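Long-range contact in conjugal transfer protein TRWB (Escherichia coli, PDB 1E9R), which probably couples nucleotide hydrolysis to DNA transfer in bacterial conjugation, as a hexameric coupling protein resembling ring helicases and F1-ATPase: residues Leu69-Tyr75 with Leu420-Phe425. Numbering follows the deposited sequence.
Sequences LLRELAY and LEIKQF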
loop_
_atom_site.group_PDB
_atom_site.type_symbol
_atom_site.label_atom_id
_atom_site.label_comp_id
_atom_site.label_asym_id
_atom_site.label_seq_id
_atom_site.Cartn_x
_atom_site.Cartn_y
_atom_site.Cartn_z
ATOM N N LEU B 69 -3.827 37.509 -6.761
ATOM C CA LEU B 69 -2.475 37.423 -7.314
ATOM C C LEU B 69 -2.486 37.147 -8.803
ATOM O O LEU B 69 -1.748 37.785 -9.555
ATOM C CB LEU B 69 -1.661 36.342 -6.594
ATOM C CG LEU B 69 -0.151 36.334 -6.857
ATOM C CD1 LEU B 69 0.537 35.554 -5.761
ATOM C CD2 LEU B 69 0.163 35.737 -8.214
ATOM N N LEU B 70 -3.304 36.189 -9.235
ATOM C CA LEU B 70 -3.394 35.874 -10.658
ATOM C C LEU B 70 -3.938 37.061 -11.447
ATOM O O LEU B 70 -3.497 37.314 -12.570
ATOM C CB LEU B 70 -4.295 34.665 -10.906
ATOM C CG LEU B 70 -3.587 33.318 -10.985
ATOM C CD1 LEU B 70 -3.047 32.951 -9.607
ATOM C CD2 LEU B 70 -4.559 32.263 -11.499
ATOM N N ARG B 71 -4.896 37.778 -10.858
ATOM C CA ARG B 71 -5.500 38.946 -11.505
ATOM C C ARG B 71 -4.416 40.003 -11.751
ATOM O O ARG B 71 -4.301 40.560 -12.848
ATOM C CB ARG B 71 -6.614 39.525 -10.624
ATOM C CG ARG B 71 -7.669 40.307 -11.401
ATOM C CD ARG B 71 -8.805 40.769 -10.497
ATOM N NE ARG B 71 -9.469 39.644 -9.843
ATOM C CZ ARG B 71 -9.673 39.561 -8.530
ATOM N NH1 ARG B 71 -9.262 40.543 -7.738
ATOM N NH2 ARG B 71 -10.281 38.501 -8.004
ATOM N N GLU B 72 -3.614 40.262 -10.723
ATOM C CA GLU B 72 -2.528 41.225 -10.823
ATOM C C GLU B 72 -1.521 40.843 -11.906
ATOM O O GLU B 72 -1.092 41.677 -12.702
ATOM C CB GLU B 72 -1.811 41.329 -9.484
ATOM C CG GLU B 72 -0.442 41.965 -9.596
ATOM C CD GLU B 72 0.242 42.153 -8.257
ATOM O OE1 GLU B 72 -0.433 42.056 -7.195
ATOM O OE2 GLU B 72 1.465 42.410 -8.284
ATOM N N LEU B 73 -1.132 39.577 -11.919
ATOM C CA LEU B 73 -0.181 39.088 -12.899
ATOM C C LEU B 73 -0.714 39.248 -14.323
ATOM O O LEU B 73 0.001 39.693 -15.219
ATOM C CB LEU B 73 0.124 37.618 -12.629
ATOM C CG LEU B 73 1.589 37.260 -12.428
ATOM C CD1 LEU B 73 1.688 35.803 -12.092
ATOM C CD2 LEU B 73 2.383 37.573 -13.672
ATOM N N ALA B 74 -1.974 38.873 -14.530
ATOM C CA ALA B 74 -2.603 38.969 -15.848
ATOM C C ALA B 74 -2.677 40.428 -16.303
ATOM O O ALA B 74 -2.369 40.755 -17.456
ATOM C CB ALA B 74 -4.003 38.362 -15.798
ATOM N N TYR B 75 -3.096 41.291 -15.381
ATOM C CA TYR B 75 -3.205 42.716 -15.640
ATOM C C TYR B 75 -1.876 43.312 -16.104
ATOM O O TYR B 75 -1.788 43.905 -17.176
ATOM C CB TYR B 75 -3.670 43.425 -14.375
ATOM C CG TYR B 75 -3.643 44.930 -14.478
ATOM C CD1 TYR B 75 -4.270 45.591 -15.540
ATOM C CD2 TYR B 75 -3.010 45.699 -13.501
ATOM C CE1 TYR B 75 -4.266 46.980 -15.626
ATOM C CE2 TYR B 75 -3.002 47.090 -13.574
ATOM C CZ TYR B 75 -3.629 47.726 -14.636
ATOM O OH TYR B 75 -3.616 49.104 -14.705
ATOM N N LEU B 420 -0.328 41.178 -0.471
ATOM C CA LEU B 420 -1.084 41.276 -1.707
ATOM C C LEU B 420 -1.995 42.483 -1.574
ATOM O O LEU B 420 -2.582 42.723 -0.513
ATOM C CB LEU B 420 -1.945 40.036 -1.913
ATOM C CG LEU B 420 -1.314 38.897 -2.698
ATOM C CD1 LEU B 420 -2.309 37.750 -2.837
ATOM C CD2 LEU B 420 -0.898 39.418 -4.072
ATOM N N GLU B 421 -2.118 43.237 -2.654
ATOM C CA GLU B 421 -2.956 44.426 -2.663
ATOM C C GLU B 421 -4.210 44.151 -3.473
ATOM O O GLU B 421 -4.115 43.770 -4.642
ATOM C CB GLU B 421 -2.169 45.574 -3.288
ATOM C CG GLU B 421 -1.282 45.096 -4.443
ATOM C CD GLU B 421 -0.158 46.065 -4.780
ATOM O OE1 GLU B 421 -0.168 47.201 -4.245
ATOM O OE2 GLU B 421 0.732 45.684 -5.583
ATOM N N ILE B 422 -5.381 44.330 -2.866
ATOM C CA ILE B 422 -6.620 44.096 -3.599
ATOM C C ILE B 422 -6.909 45.288 -4.510
ATOM O O ILE B 422 -7.736 46.141 -4.183
ATOM C CB ILE B 422 -7.833 43.893 -2.656
ATOM C CG1 ILE B 422 -7.550 42.764 -1.667
ATOM C CG2 ILE B 422 -9.076 43.553 -3.478
ATOM C CD1 ILE B 422 -8.739 42.395 -0.809
ATOM N N LYS B 423 -6.221 45.356 -5.646
ATOM C CA LYS B 423 -6.444 46.452 -6.574
ATOM C C LYS B 423 -7.872 46.356 -7.102
ATOM O O LYS B 423 -8.428 45.264 -7.238
ATOM C CB LYS B 423 -5.452 46.398 -7.738
ATOM C CG LYS B 423 -5.517 47.635 -8.627
ATOM C CD LYS B 423 -4.499 47.600 -9.754
ATOM C CE LYS B 423 -4.429 48.941 -10.490
ATOM N NZ LYS B 423 -5.726 49.361 -11.095
ATOM N N GLN B 424 -8.468 47.506 -7.386
ATOM C CA GLN B 424 -9.829 47.540 -7.886
ATOM C C GLN B 424 -9.874 47.745 -9.390
ATOM O O GLN B 424 -9.162 48.588 -9.936
ATOM C CB GLN B 424 -10.616 48.651 -7.185
ATOM C CG GLN B 424 -10.818 48.402 -5.699
ATOM C CD GLN B 424 -11.586 47.114 -5.420
ATOM O OE1 GLN B 424 -11.621 46.634 -4.284
ATOM N NE2 GLN B 424 -12.211 46.553 -6.459
ATOM N N PHE B 425 -10.707 46.957 -10.057
ATOM C CA PHE B 425 -10.863 47.064 -11.496
ATOM C C PHE B 425 -12.339 47.264 -11.804
ATOM O O PHE B 425 -13.203 46.581 -11.239
ATOM C CB PHE B 425 -10.353 45.802 -12.202
ATOM C CG PHE B 425 -8.906 45.493 -11.932
ATOM C CD1 PHE B 425 -8.534 44.772 -10.801
ATOM C CD2 PHE B 425 -7.911 45.932 -12.804
ATOM C CE1 PHE B 425 -7.192 44.495 -10.546
ATOM C CE2 PHE B 425 -6.571 45.660 -12.554
ATOM C CZ PHE B 425 -6.210 44.939 -11.425
HETATM O O HOH W 1 -7.886 42.715 -7.563
#
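Phe425 sets the edge of its ring over one face of Tyr75 in a T-shaped stack, with the centroids 5.0 Å apart and the planes at 76°. The edge atom CE2 of Phe425 lies above the middle of the phenol ring and comes within 3.6 Å of Tyr75 CG. Tyr75 offers that face because its CG stands anti to the backbone N (chi1 172°), which swings the ring off the helix toward 420-425. The flexible methylene chain of exposed Lys423 can lie beside the phenol, CE 3.9 Å from Tyr75 CE2. With an alanine here instead of Tyr75, the Phe425 edge would probably lose its aromatic face and the Lys423 methylenes their neighbour. Arg71 packs its CD 4.0 Å from Phe425 CD1, while a water bridges its NH1 to Lys423 O and its NE forms a salt bridge with Asp92. Leu420 CD2 meets Leu69 CB at 4.1 Å, both buried leucines needing no polar partner. Glu72 OE1, buried without a polar partner, lies 4.1 Å from Glu421 OE2, which may raise either carboxylate's proton affinity; Glu72 OE2 accepts hydrogen bonds from Thr41 OG1 and Gly44 N. The chain leaving strand 415-419 thus lies along helix 66-79, whose first turn carries the end of a probable Walker A P-loop; helix 92-97 flanks Phe425 through Phe97, while Leu69, Leu70 and Leu73 meet strand 56-59 and Leu70, Leu73 and Ala74 strand 281-285.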